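Long-range contacts in tetratricopeptide TPR_2 repeat protein (Thermobaculum terrenum, PDB 5DJS), which is of unknown function but joins tetratricopeptide repeats, which are stacked helical hairpins, to a GT-B region of glycosyl transferase family 41, modelled with uridine-5'-diphosphate: residues Ala7-Leu12 / Trp33-Ile38; Ser14-Ala19 / Leu26-Ala31; Glu44-Leu49 / Leu66-Ala71. The protein carries 1 engineered substitution. All coordinates share one frame; numbering follows the deposited sequence.

Contact 1: residues Ala7-Leu12 / Trp33-Ile38; sequences ATIKAL and WRVLQI
Ile9 and Val35 mark the nearest approach of the two backbones, their CA atoms 5.7 Å apart, where helices 7-12 and 33-38 run almost antiparallel at 161° with axes 9.6 Å apart. Val35 meets two residues of the facing helix, one with each methyl. With CG1 placed opposite the backbone N (chi1 173°), that methyl touches Ile9 CG2 at 4.1 Å, the two side chains crossing at about a right angle. The other branch, CG2, lies against Leu12 CB at 3.7 Å. Ile9 reaches further with its long arm: CD1 packs on Ile38 CG2 at 4.1 Å, and the two isoleucines slide past one another in opposite directions. Leu12 CD1 touches both Arg34 CB at 4.1 Å and Ile38 CD1 at 4.3 Å. Arg34 takes part through CB, while its extended chain carries the guanidinium away from helix 7-12. At the margin, Thr8 offers its methyl, with CG2 4.3 Å from Ile38 CD1; its OG1 makes a weak hydrogen bond to Arg4 O, just ahead of the helix. Val35 is the buried member of the group, covered also by Leu13, Asn42 and Ala45. Every contact between 7-12 and 33-38 is carbon on carbon, so here the helices are held by dispersion and burial of apolar surface, without directional bonds.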
ATOM      1  N   ALA A   7     -11.122  32.181  22.287  1.00 82.72           N
ATOM      2  CA  ALA A   7     -12.218  32.041  21.316  1.00 84.22           C
ATOM      3  C   ALA A   7     -11.700  32.002  19.875  1.00 82.70           C
ATOM      4  O   ALA A   7     -12.145  31.166  19.078  1.00 83.91           O
ATOM      5  CB  ALA A   7     -13.228  33.171  21.486  1.00 84.47           C
ATOM      6  N   THR A   8     -10.771  32.907  19.551  1.00 77.59           N
ATOM      7  CA  THR A   8     -10.135  32.961  18.220  1.00 72.69           C
ATOM      8  C   THR A   8      -9.407  31.654  17.891  1.00 70.08           C
ATOM      9  O   THR A   8      -9.538  31.132  16.782  1.00 71.98           O
ATOM     10  CB  THR A   8      -9.141  34.144  18.110  1.00 70.19           C
ATOM     11  OG1 THR A   8      -9.721  35.314  18.695  1.00 69.67           O
ATOM     12  CG2 THR A   8      -8.782  34.443  16.650  1.00 67.75           C
ATOM     13  N   ILE A   9      -8.646  31.142  18.859  1.00 66.89           N
ATOM     14  CA  ILE A   9      -7.973  29.840  18.743  1.00 67.25           C
ATOM     15  C   ILE A   9      -8.977  28.713  18.463  1.00 71.19           C
ATOM     16  O   ILE A   9      -8.770  27.927  17.538  1.00 74.70           O
ATOM     17  CB  ILE A   9      -7.114  29.529  20.004  1.00 66.31           C
ATOM     18  CG1 ILE A   9      -5.849  30.401  19.993  1.00 68.03           C
ATOM     19  CG2 ILE A   9      -6.714  28.054  20.082  1.00 65.73           C
ATOM     20  CD1 ILE A   9      -5.147  30.523  21.332  1.00 67.12           C
ATOM     21  N   LYS A  10     -10.058  28.656  19.246  1.00 71.69           N
ATOM     22  CA  LYS A  10     -11.068  27.589  19.124  1.00 71.95           C
ATOM     23  C   LYS A  10     -11.759  27.550  17.755  1.00 70.46           C
ATOM     24  O   LYS A  10     -11.963  26.470  17.191  1.00 63.99           O
ATOM     25  CB  LYS A  10     -12.123  27.717  20.221  1.00 74.77           C
ATOM     26  CG  LYS A  10     -12.849  26.420  20.515  1.00 78.13           C
ATOM     27  CD  LYS A  10     -13.985  26.636  21.495  1.00 80.03           C
ATOM     28  CE  LYS A  10     -14.566  25.308  21.954  1.00 80.61           C
ATOM     29  NZ  LYS A  10     -16.038  25.407  22.114  1.00 80.96           N
ATOM     30  N   ALA A  11     -12.108  28.728  17.238  1.00 71.78           N
ATOM     31  CA  ALA A  11     -12.690  28.864  15.889  1.00 77.45           C
ATOM     32  C   ALA A  11     -11.700  28.490  14.765  1.00 79.20           C
ATOM     33  O   ALA A  11     -12.085  27.874  13.765  1.00 78.48           O
ATOM     34  CB  ALA A  11     -13.214  30.283  15.679  1.00 76.09           C
ATOM     35  N   LEU A  12     -10.438  28.884  14.927  1.00 80.77           N
ATOM     36  CA  LEU A  12      -9.370  28.467  14.016  1.00 77.63           C
ATOM     37  C   LEU A  12      -9.122  26.961  14.090  1.00 73.19           C
ATOM     38  O   LEU A  12      -8.874  26.324  13.066  1.00 75.55           O
ATOM     39  CB  LEU A  12      -8.073  29.224  14.315  1.00 77.62           C
ATOM     40  CG  LEU A  12      -8.078  30.706  13.934  1.00 78.64           C
ATOM     41  CD1 LEU A  12      -6.997  31.464  14.695  1.00 79.44           C
ATOM     42  CD2 LEU A  12      -7.902  30.884  12.431  1.00 78.80           C
ATOM     43  N   TRP A  33      -1.033  27.577  11.520  1.00 51.82           N
ATOM     44  CA  TRP A  33       0.000  28.602  11.727  1.00 55.93           C
ATOM     45  C   TRP A  33      -0.563  29.802  12.479  1.00 60.11           C
ATOM     46  O   TRP A  33       0.102  30.322  13.376  1.00 59.73           O
ATOM     47  CB  TRP A  33       0.669  29.048  10.405  1.00 54.38           C
ATOM     48  CG  TRP A  33       1.638  28.020   9.849  1.00 54.01           C
ATOM     49  CD1 TRP A  33       1.551  27.385   8.648  1.00 55.78           C
ATOM     50  CD2 TRP A  33       2.817  27.499  10.493  1.00 52.90           C
ATOM     51  NE1 TRP A  33       2.605  26.504   8.492  1.00 55.14           N
ATOM     52  CE2 TRP A  33       3.395  26.556   9.608  1.00 52.24           C
ATOM     53  CE3 TRP A  33       3.443  27.742  11.726  1.00 51.16           C
ATOM     54  CZ2 TRP A  33       4.564  25.853   9.916  1.00 49.34           C
ATOM     55  CZ3 TRP A  33       4.607  27.040  12.033  1.00 51.08           C
ATOM     56  CH2 TRP A  33       5.156  26.107  11.127  1.00 50.72           C
ATOM     57  N   ARG A  34      -1.787  30.217  12.130  1.00 66.72           N
ATOM     58  CA  ARG A  34      -2.465  31.335  12.820  1.00 68.37           C
ATOM     59  C   ARG A  34      -2.654  31.085  14.319  1.00 62.92           C
ATOM     60  O   ARG A  34      -2.598  32.024  15.108  1.00 65.49           O
ATOM     61  CB  ARG A  34      -3.818  31.682  12.160  1.00 76.69           C
ATOM     62  CG  ARG A  34      -3.698  32.545  10.910  1.00 82.98           C
ATOM     63  CD  ARG A  34      -4.986  33.285  10.569  1.00 91.66           C
ATOM     64  NE  ARG A  34      -4.809  34.097   9.360  1.00102.45           N
ATOM     65  CZ  ARG A  34      -4.956  33.674   8.096  1.00107.29           C
ATOM     66  NH1 ARG A  34      -5.317  32.419   7.805  1.00107.24           N
ATOM     67  NH2 ARG A  34      -4.744  34.527   7.095  1.00109.98           N
ATOM     68  N   VAL A  35      -2.860  29.827  14.701  1.00 57.28           N
ATOM     69  CA  VAL A  35      -2.937  29.437  16.110  1.00 54.19           C
ATOM     70  C   VAL A  35      -1.569  29.554  16.791  1.00 54.57           C
ATOM     71  O   VAL A  35      -1.478  30.022  17.929  1.00 56.43           O
ATOM     72  CB  VAL A  35      -3.476  27.996  16.267  1.00 55.86           C
ATOM     73  CG1 VAL A  35      -3.391  27.518  17.719  1.00 56.78           C
ATOM     74  CG2 VAL A  35      -4.916  27.911  15.779  1.00 55.35           C
ATOM     75  N   LEU A  36      -0.513  29.111  16.110  1.00 51.75           N
ATOM     76  CA  LEU A  36       0.846  29.164  16.665  1.00 49.03           C
ATOM     77  C   LEU A  36       1.438  30.577  16.733  1.00 50.40           C
ATOM     78  O   LEU A  36       2.337  30.811  17.541  1.00 49.33           O
ATOM     79  CB  LEU A  36       1.789  28.235  15.891  1.00 47.39           C
ATOM     80  CG  LEU A  36       1.415  26.747  15.913  1.00 45.61           C
ATOM     81  CD1 LEU A  36       2.301  25.969  14.962  1.00 44.05           C
ATOM     82  CD2 LEU A  36       1.470  26.136  17.306  1.00 45.88           C
ATOM     83  N   GLN A  37       0.956  31.502  15.895  1.00 52.87           N
ATOM     84  CA  GLN A  37       1.326  32.924  16.011  1.00 57.19           C
ATOM     85  C   GLN A  37       0.819  33.522  17.323  1.00 59.97           C
ATOM     86  O   GLN A  37       1.503  34.339  17.937  1.00 57.24           O
ATOM     87  CB  GLN A  37       0.773  33.753  14.849  1.00 59.90           C
ATOM     88  CG  GLN A  37       1.396  33.446  13.496  1.00 63.76           C
ATOM     89  CD  GLN A  37       0.645  34.104  12.343  1.00 67.34           C
ATOM     90  OE1 GLN A  37       0.041  35.173  12.508  1.00 74.55           O
ATOM     91  NE2 GLN A  37       0.678  33.475  11.168  1.00 64.39           N
ATOM     92  N   ILE A  38      -0.388  33.119  17.724  1.00 62.62           N
ATOM     93  CA  ILE A  38      -1.022  33.606  18.948  1.00 63.48           C
ATOM     94  C   ILE A  38      -0.491  32.828  20.149  1.00 63.79           C
ATOM     95  O   ILE A  38      -0.150  33.421  21.172  1.00 65.47           O
ATOM     96  CB  ILE A  38      -2.565  33.459  18.892  1.00 65.62           C
ATOM     97  CG1 ILE A  38      -3.153  34.267  17.722  1.00 66.30           C
ATOM     98  CG2 ILE A  38      -3.203  33.919  20.204  1.00 66.64           C
ATOM     99  CD1 ILE A  38      -4.555  33.852  17.315  1.00 64.07           C
TER

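Contact 2: residues Ser14-Ala19 / Leu26-Ala31; sequences SHAHEA and LASERA
Ser28 and His15 both turn their first side-chain bond opposite the backbone N, at chi1 -172° and 174°, which sends the serine hydroxyl to Ala16 and the imidazole to Ala31. Ser28 OG donates a hydrogen bond of 2.7 Å to Ala16 O. It arrives from above the carbonyl plane, at a C=O...OG angle of 121°. The bond ties a side chain of one helix to the backbone of the other. The His15 ring brings ND1 to 3.9 Å from Ala31 CB, the methyl lying at the ring edge near its plane. The segments 14-19 and 26-31 belong to consecutive antiparallel helices joined by a short turn, a helical hairpin like those of the tetratricopeptide repeats that follow in the chain. Small residues let the axes come within 8.0 Å: Ala16 CB touches Ala31 CB at 4.0 Å, Ala19 CB sits on Ser28 CB at 3.8 Å, and beyond it meets Ala27 CB at 4.3 Å. Helix 43-56 covers one flank through Leu48, which packs on Ala16, and Leu52, which packs on Ser28.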
ATOM      1  N   SER A  14     -11.238  24.410  15.092  1.00 79.78           N
ATOM      2  CA  SER A  14     -12.327  23.642  14.475  1.00 82.41           C
ATOM      3  C   SER A  14     -12.377  23.844  12.959  1.00 85.10           C
ATOM      4  O   SER A  14     -12.646  22.893  12.226  1.00 87.16           O
ATOM      5  CB  SER A  14     -13.677  23.995  15.096  1.00 82.86           C
ATOM      6  OG  SER A  14     -13.830  25.395  15.186  1.00 84.72           O
ATOM      7  N   HIS A  15     -12.127  25.072  12.497  1.00 87.89           N
ATOM      8  CA  HIS A  15     -11.992  25.355  11.055  1.00 93.34           C
ATOM      9  C   HIS A  15     -10.873  24.515  10.426  1.00 87.25           C
ATOM     10  O   HIS A  15     -11.028  23.994   9.319  1.00 85.52           O
ATOM     11  CB  HIS A  15     -11.746  26.858  10.811  1.00102.16           C
ATOM     12  CG  HIS A  15     -11.463  27.215   9.377  1.00111.93           C
ATOM     13  ND1 HIS A  15     -10.229  27.660   8.951  1.00114.92           N
ATOM     14  CD2 HIS A  15     -12.254  27.195   8.277  1.00115.14           C
ATOM     15  CE1 HIS A  15     -10.271  27.897   7.652  1.00114.85           C
ATOM     16  NE2 HIS A  15     -11.488  27.622   7.218  1.00116.98           N
ATOM     17  N   ALA A  16      -9.762  24.382  11.148  1.00 81.78           N
ATOM     18  CA  ALA A  16      -8.620  23.601  10.686  1.00 77.23           C
ATOM     19  C   ALA A  16      -8.952  22.118  10.583  1.00 75.36           C
ATOM     20  O   ALA A  16      -8.558  21.465   9.620  1.00 72.61           O
ATOM     21  CB  ALA A  16      -7.430  23.810  11.611  1.00 77.53           C
ATOM     22  N   HIS A  17      -9.669  21.597  11.577  1.00 76.71           N
ATOM     23  CA  HIS A  17     -10.116  20.198  11.566  1.00 81.47           C
ATOM     24  C   HIS A  17     -11.145  19.883  10.463  1.00 82.94           C
ATOM     25  O   HIS A  17     -11.129  18.785   9.903  1.00 80.20           O
ATOM     26  CB  HIS A  17     -10.683  19.789  12.935  1.00 84.38           C
ATOM     27  CG  HIS A  17      -9.634  19.500  13.964  1.00 86.00           C
ATOM     28  ND1 HIS A  17      -8.644  18.560  13.775  1.00 89.01           N
ATOM     29  CD2 HIS A  17      -9.438  20.007  15.203  1.00 86.43           C
ATOM     30  CE1 HIS A  17      -7.874  18.511  14.848  1.00 88.46           C
ATOM     31  NE2 HIS A  17      -8.334  19.381  15.728  1.00 88.42           N
ATOM     32  N   GLU A  18     -12.047  20.823  10.178  1.00 88.12           N
ATOM     33  CA  GLU A  18     -12.998  20.674   9.060  1.00 94.29           C
ATOM     34  C   GLU A  18     -12.257  20.644   7.729  1.00 91.34           C
ATOM     35  O   GLU A  18     -12.478  19.748   6.906  1.00 89.33           O
ATOM     36  CB  GLU A  18     -14.025  21.817   9.024  1.00 98.35           C
ATOM     37  CG  GLU A  18     -15.128  21.726  10.067  1.00100.53           C
ATOM     38  CD  GLU A  18     -16.127  22.864   9.950  1.00102.49           C
ATOM     39  OE1 GLU A  18     -16.669  23.070   8.843  1.00106.98           O
ATOM     40  OE2 GLU A  18     -16.376  23.552  10.965  1.00 99.62           O
ATOM     41  N   ALA A  19     -11.384  21.637   7.542  1.00 87.84           N
ATOM     42  CA  ALA A  19     -10.570  21.774   6.331  1.00 89.85           C
ATOM     43  C   ALA A  19      -9.776  20.509   5.986  1.00 89.82           C
ATOM     44  O   ALA A  19      -9.688  20.136   4.815  1.00 89.15           O
ATOM     45  CB  ALA A  19      -9.631  22.968   6.461  1.00 89.22           C
ATOM     46  N   LEU A  26      -3.957  22.929   2.291  1.00 85.10           N
ATOM     47  CA  LEU A  26      -3.389  24.290   2.335  1.00 89.87           C
ATOM     48  C   LEU A  26      -4.153  25.252   3.266  1.00 91.04           C
ATOM     49  O   LEU A  26      -3.551  26.149   3.866  1.00 93.27           O
ATOM     50  CB  LEU A  26      -3.291  24.893   0.917  1.00 92.10           C
ATOM     51  CG  LEU A  26      -2.249  24.276  -0.036  1.00 95.37           C
ATOM     52  CD1 LEU A  26      -2.534  24.658  -1.484  1.00 94.13           C
ATOM     53  CD2 LEU A  26      -0.822  24.664   0.344  1.00 93.77           C
ATOM     54  N   ALA A  27      -5.466  25.057   3.391  1.00 88.01           N
ATOM     55  CA  ALA A  27      -6.292  25.867   4.290  1.00 86.72           C
ATOM     56  C   ALA A  27      -6.172  25.450   5.755  1.00 82.30           C
ATOM     57  O   ALA A  27      -6.216  26.309   6.639  1.00 81.84           O
ATOM     58  CB  ALA A  27      -7.751  25.828   3.856  1.00 90.30           C
ATOM     59  N   SER A  28      -6.057  24.146   6.014  1.00 78.18           N
ATOM     60  CA  SER A  28      -5.866  23.637   7.381  1.00 74.67           C
ATOM     61  C   SER A  28      -4.499  24.046   7.940  1.00 73.94           C
ATOM     62  O   SER A  28      -4.396  24.459   9.094  1.00 68.34           O
ATOM     63  CB  SER A  28      -6.015  22.114   7.430  1.00 72.88           C
ATOM     64  OG  SER A  28      -6.008  21.640   8.768  1.00 70.59           O
ATOM     65  N   GLU A  29      -3.463  23.924   7.109  1.00 75.21           N
ATOM     66  CA  GLU A  29      -2.111  24.363   7.459  1.00 74.72           C
ATOM     67  C   GLU A  29      -2.081  25.836   7.871  1.00 74.66           C
ATOM     68  O   GLU A  29      -1.567  26.167   8.935  1.00 72.32           O
ATOM     69  CB  GLU A  29      -1.136  24.128   6.289  1.00 76.55           C
ATOM     70  CG  GLU A  29       0.248  24.754   6.473  1.00 80.75           C
ATOM     71  CD  GLU A  29       1.179  24.554   5.290  1.00 83.55           C
ATOM     72  OE1 GLU A  29       0.755  24.784   4.139  1.00 84.46           O
ATOM     73  OE2 GLU A  29       2.353  24.192   5.515  1.00 88.13           O
ATOM     74  N   ARG A  30      -2.618  26.719   7.031  1.00 77.00           N
ATOM     75  CA  ARG A  30      -2.494  28.164   7.286  1.00 77.69           C
ATOM     76  C   ARG A  30      -3.267  28.580   8.551  1.00 71.18           C
ATOM     77  O   ARG A  30      -2.853  29.503   9.264  1.00 72.75           O
ATOM     78  CB  ARG A  30      -2.847  29.012   6.034  1.00 84.67           C
ATOM     79  CG  ARG A  30      -4.267  29.573   5.908  1.00 91.91           C
ATOM     80  CD  ARG A  30      -4.376  30.576   4.754  1.00 93.40           C
ATOM     81  NE  ARG A  30      -4.074  29.964   3.458  1.00 92.82           N
ATOM     82  CZ  ARG A  30      -4.943  29.313   2.675  1.00 96.39           C
ATOM     83  NH1 ARG A  30      -6.227  29.171   3.012  1.00 96.30           N
ATOM     84  NH2 ARG A  30      -4.517  28.796   1.525  1.00 99.01           N
ATOM     85  N   ALA A  31      -4.364  27.878   8.831  1.00 63.43           N
ATOM     86  CA  ALA A  31      -5.120  28.059  10.075  1.00 60.57           C
ATOM     87  C   ALA A  31      -4.332  27.587  11.303  1.00 57.29           C
ATOM     88  O   ALA A  31      -4.368  28.236  12.349  1.00 56.22           O
ATOM     89  CB  ALA A  31      -6.452  27.327   9.993  1.00 62.85           C
TER

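Contact 3: residues Glu44-Leu49 / Leu66-Ala71; sequences EALHLL and LRRAVA
Leu46 leads from helix 44-49 toward Ala69 and Arg68 of helix 66-71. Its CB rests against Ala69 CB at 4.1 Å, methylene on methyl, and past the CG branch point the two methyls take different parts of one arginine. CD2 lies 4.0 Å from Arg68 CD, on the aliphatic part of that chain, whereas CD1 comes to the edge of the guanidinium, near its plane, 4.1 Å from Arg68 NH1. Arg68 CG starts out opposite its backbone N (chi1 -153°), and a bend at chi3 brings the guanidinium round beside the leucine; the two side chains cross obliquely. Arg68 is an exposed residue whose carbons cover part of the buried Leu46. Ala69 CB also lies 4.0 Å from His47 N, a closeness that a small side chain permits and that fits axes approaching to 8.1 Å at an angle of 153°. One turn earlier, Leu66 bridges backbone and ring of a single histidine, its CD2 being 3.6 Å from His47 O and 3.7 Å from His47 ND1. Both segments fall within one tetratricopeptide repeat, and the pair is the antiparallel helix packing that defines this motif. Neighbouring helices pack on the hairpin. Leu48 packs on Ala16 and Gln20 of helix 5-21, and Leu46 and Leu49 reach Leu36 of helix 25-38. Helix 77-89, next in the chain, receives His47 on Asn82 and Leu66 on Val86, and the His47 ring meets that of Tyr79, so the hairpin packs on the helices that precede it and on the one that follows.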
ATOM      1  N   GLU A  44      -2.193  20.983  20.173  1.00 51.40           N
ATOM      2  CA  GLU A  44      -3.193  20.494  19.218  1.00 54.20           C
ATOM      3  C   GLU A  44      -2.881  20.923  17.769  1.00 52.69           C
ATOM      4  O   GLU A  44      -3.175  20.192  16.816  1.00 55.35           O
ATOM      5  CB  GLU A  44      -4.590  20.981  19.624  1.00 55.85           C
ATOM      6  CG  GLU A  44      -5.736  20.174  19.025  1.00 59.53           C
ATOM      7  CD  GLU A  44      -7.108  20.703  19.413  1.00 61.55           C
ATOM      8  OE1 GLU A  44      -7.239  21.346  20.486  1.00 62.71           O
ATOM      9  OE2 GLU A  44      -8.060  20.463  18.640  1.00 59.50           O
ATOM     10  N   ALA A  45      -2.266  22.091  17.628  1.00 49.30           N
ATOM     11  CA  ALA A  45      -2.021  22.719  16.340  1.00 50.74           C
ATOM     12  C   ALA A  45      -0.665  22.269  15.797  1.00 49.17           C
ATOM     13  O   ALA A  45      -0.515  22.047  14.592  1.00 48.23           O
ATOM     14  CB  ALA A  45      -2.060  24.232  16.489  1.00 51.34           C
ATOM     15  N   LEU A  46       0.321  22.178  16.692  1.00 48.37           N
ATOM     16  CA  LEU A  46       1.576  21.469  16.427  1.00 47.49           C
ATOM     17  C   LEU A  46       1.302  20.070  15.889  1.00 47.37           C
ATOM     18  O   LEU A  46       1.823  19.696  14.843  1.00 47.43           O
ATOM     19  CB  LEU A  46       2.422  21.358  17.707  1.00 46.30           C
ATOM     20  CG  LEU A  46       3.557  22.354  18.019  1.00 46.95           C
ATOM     21  CD1 LEU A  46       3.726  23.492  17.023  1.00 45.94           C
ATOM     22  CD2 LEU A  46       3.398  22.905  19.426  1.00 46.47           C
ATOM     23  N   HIS A  47       0.475  19.320  16.615  1.00 46.49           N
ATOM     24  CA  HIS A  47       0.054  17.975  16.204  1.00 47.87           C
ATOM     25  C   HIS A  47      -0.598  17.897  14.810  1.00 47.29           C
ATOM     26  O   HIS A  47      -0.256  17.018  14.018  1.00 49.07           O
ATOM     27  CB  HIS A  47      -0.918  17.391  17.228  1.00 46.88           C
ATOM     28  CG  HIS A  47      -1.613  16.153  16.754  1.00 46.56           C
ATOM     29  ND1 HIS A  47      -0.952  14.958  16.581  1.00 46.40           N
ATOM     30  CD2 HIS A  47      -2.906  15.927  16.414  1.00 46.01           C
ATOM     31  CE1 HIS A  47      -1.809  14.045  16.161  1.00 46.41           C
ATOM     32  NE2 HIS A  47      -2.998  14.608  16.044  1.00 45.68           N
ATOM     33  N   LEU A  48      -1.536  18.797  14.528  1.00 46.79           N
ATOM     34  CA  LEU A  48      -2.260  18.786  13.256  1.00 49.47           C
ATOM     35  C   LEU A  48      -1.360  19.149  12.066  1.00 47.73           C
ATOM     36  O   LEU A  48      -1.424  18.492  11.016  1.00 44.21           O
ATOM     37  CB  LEU A  48      -3.478  19.720  13.317  1.00 51.44           C
ATOM     38  CG  LEU A  48      -4.430  19.760  12.109  1.00 51.17           C
ATOM     39  CD1 LEU A  48      -4.818  18.370  11.617  1.00 50.21           C
ATOM     40  CD2 LEU A  48      -5.675  20.559  12.465  1.00 51.59           C
ATOM     41  N   LEU A  49      -0.535  20.187  12.239  1.00 45.62           N
ATOM     42  CA  LEU A  49       0.562  20.479  11.298  1.00 45.82           C
ATOM     43  C   LEU A  49       1.509  19.293  11.115  1.00 46.14           C
ATOM     44  O   LEU A  49       2.017  19.066  10.022  1.00 50.87           O
ATOM     45  CB  LEU A  49       1.385  21.679  11.749  1.00 46.63           C
ATOM     46  CG  LEU A  49       1.031  23.067  11.246  1.00 47.81           C
ATOM     47  CD1 LEU A  49       1.888  24.093  11.963  1.00 50.14           C
ATOM     48  CD2 LEU A  49       1.250  23.197   9.753  1.00 49.96           C
ATOM     49  N   LEU A  66       5.650  16.961  15.688  1.00 43.74           N
ATOM     50  CA  LEU A  66       5.004  15.905  16.474  1.00 43.72           C
ATOM     51  C   LEU A  66       5.745  15.590  17.762  1.00 45.02           C
ATOM     52  O   LEU A  66       5.094  15.340  18.773  1.00 48.48           O
ATOM     53  CB  LEU A  66       4.824  14.625  15.645  1.00 42.80           C
ATOM     54  CG  LEU A  66       3.831  14.792  14.492  1.00 41.55           C
ATOM     55  CD1 LEU A  66       4.047  13.736  13.422  1.00 40.71           C
ATOM     56  CD2 LEU A  66       2.398  14.778  15.012  1.00 42.44           C
ATOM     57  N   ARG A  67       7.082  15.588  17.732  1.00 46.04           N
ATOM     58  CA  ARG A  67       7.895  15.433  18.959  1.00 46.90           C
ATOM     59  C   ARG A  67       7.693  16.568  19.968  1.00 51.79           C
ATOM     60  O   ARG A  67       7.756  16.342  21.178  1.00 52.72           O
ATOM     61  CB  ARG A  67       9.386  15.350  18.638  1.00 46.61           C
ATOM     62  CG  ARG A  67       9.835  14.008  18.096  1.00 48.77           C
ATOM     63  CD  ARG A  67      11.305  13.756  18.377  1.00 47.90           C
ATOM     64  NE  ARG A  67      11.724  12.458  17.849  1.00 49.66           N
ATOM     65  CZ  ARG A  67      12.252  12.239  16.639  1.00 50.99           C
ATOM     66  NH1 ARG A  67      12.456  13.236  15.763  1.00 49.23           N
ATOM     67  NH2 ARG A  67      12.584  10.992  16.301  1.00 50.82           N
ATOM     68  N   ARG A  68       7.474  17.784  19.470  1.00 55.86           N
ATOM     69  CA  ARG A  68       7.235  18.936  20.341  1.00 61.02           C
ATOM     70  C   ARG A  68       5.838  18.842  20.967  1.00 57.07           C
ATOM     71  O   ARG A  68       5.657  19.176  22.136  1.00 56.06           O
ATOM     72  CB  ARG A  68       7.397  20.248  19.564  1.00 67.41           C
ATOM     73  CG  ARG A  68       7.802  21.450  20.413  1.00 75.66           C
ATOM     74  CD  ARG A  68       7.372  22.750  19.736  1.00 88.41           C
ATOM     75  NE  ARG A  68       8.381  23.812  19.759  1.00 98.42           N
ATOM     76  CZ  ARG A  68       8.240  25.010  19.179  1.00105.37           C
ATOM     77  NH1 ARG A  68       7.119  25.334  18.524  1.00105.43           N
ATOM     78  NH2 ARG A  68       9.229  25.900  19.257  1.00108.38           N
ATOM     79  N   ALA A  69       4.863  18.388  20.179  1.00 51.98           N
ATOM     80  CA  ALA A  69       3.529  18.087  20.684  1.00 48.03           C
ATOM     81  C   ALA A  69       3.564  17.011  21.781  1.00 45.97           C
ATOM     82  O   ALA A  69       2.926  17.156  22.825  1.00 45.00           O
ATOM     83  CB  ALA A  69       2.624  17.660  19.537  1.00 48.68           C
ATOM     84  N   VAL A  70       4.319  15.942  21.544  1.00 43.00           N
ATOM     85  CA  VAL A  70       4.564  14.916  22.572  1.00 41.36           C
ATOM     86  C   VAL A  70       5.192  15.521  23.864  1.00 43.62           C
ATOM     87  O   VAL A  70       4.795  15.181  24.977  1.00 44.42           O
ATOM     88  CB  VAL A  70       5.434  13.751  22.018  1.00 37.35           C
ATOM     89  CG1 VAL A  70       5.914  12.825  23.120  1.00 36.19           C
ATOM     90  CG2 VAL A  70       4.652  12.928  21.005  1.00 38.54           C
ATOM     91  N   ALA A  71       6.171  16.409  23.721  1.00 44.34           N
ATOM     92  CA  ALA A  71       6.827  17.025  24.887  1.00 42.61           C
ATOM     93  C   ALA A  71       5.860  17.892  25.703  1.00 42.92           C
ATOM     94  O   ALA A  71       5.916  17.896  26.940  1.00 42.06           O
ATOM     95  CB  ALA A  71       8.034  17.847  24.456  1.00 41.68           C
TER

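Contacts 1 and 2 join the same two helices, 5-21 and 25-38, with centres 10 Å apart: contact 2 lies near the turn and contact 1 towards the open ends. Contact 3 comes later in the chain and pairs helix 43-56 with helix 59-72, its centre 14 Å from contact 1 and 15 Å from contact 2. The two hairpins meet through helix 43-56, which packs against the first: Leu36 CD2 lies 3.5 Å from Leu46 CD1, and His17 NE2 is probably hydrogen-bonded to Glu44 OE2. Hairpin stacked on hairpin is the architecture of tetratricopeptide repeats; the first hairpin stacks in the same manner, consistent with a repeat-like N-terminal arm beside the two parallel sheets of the GT-B region.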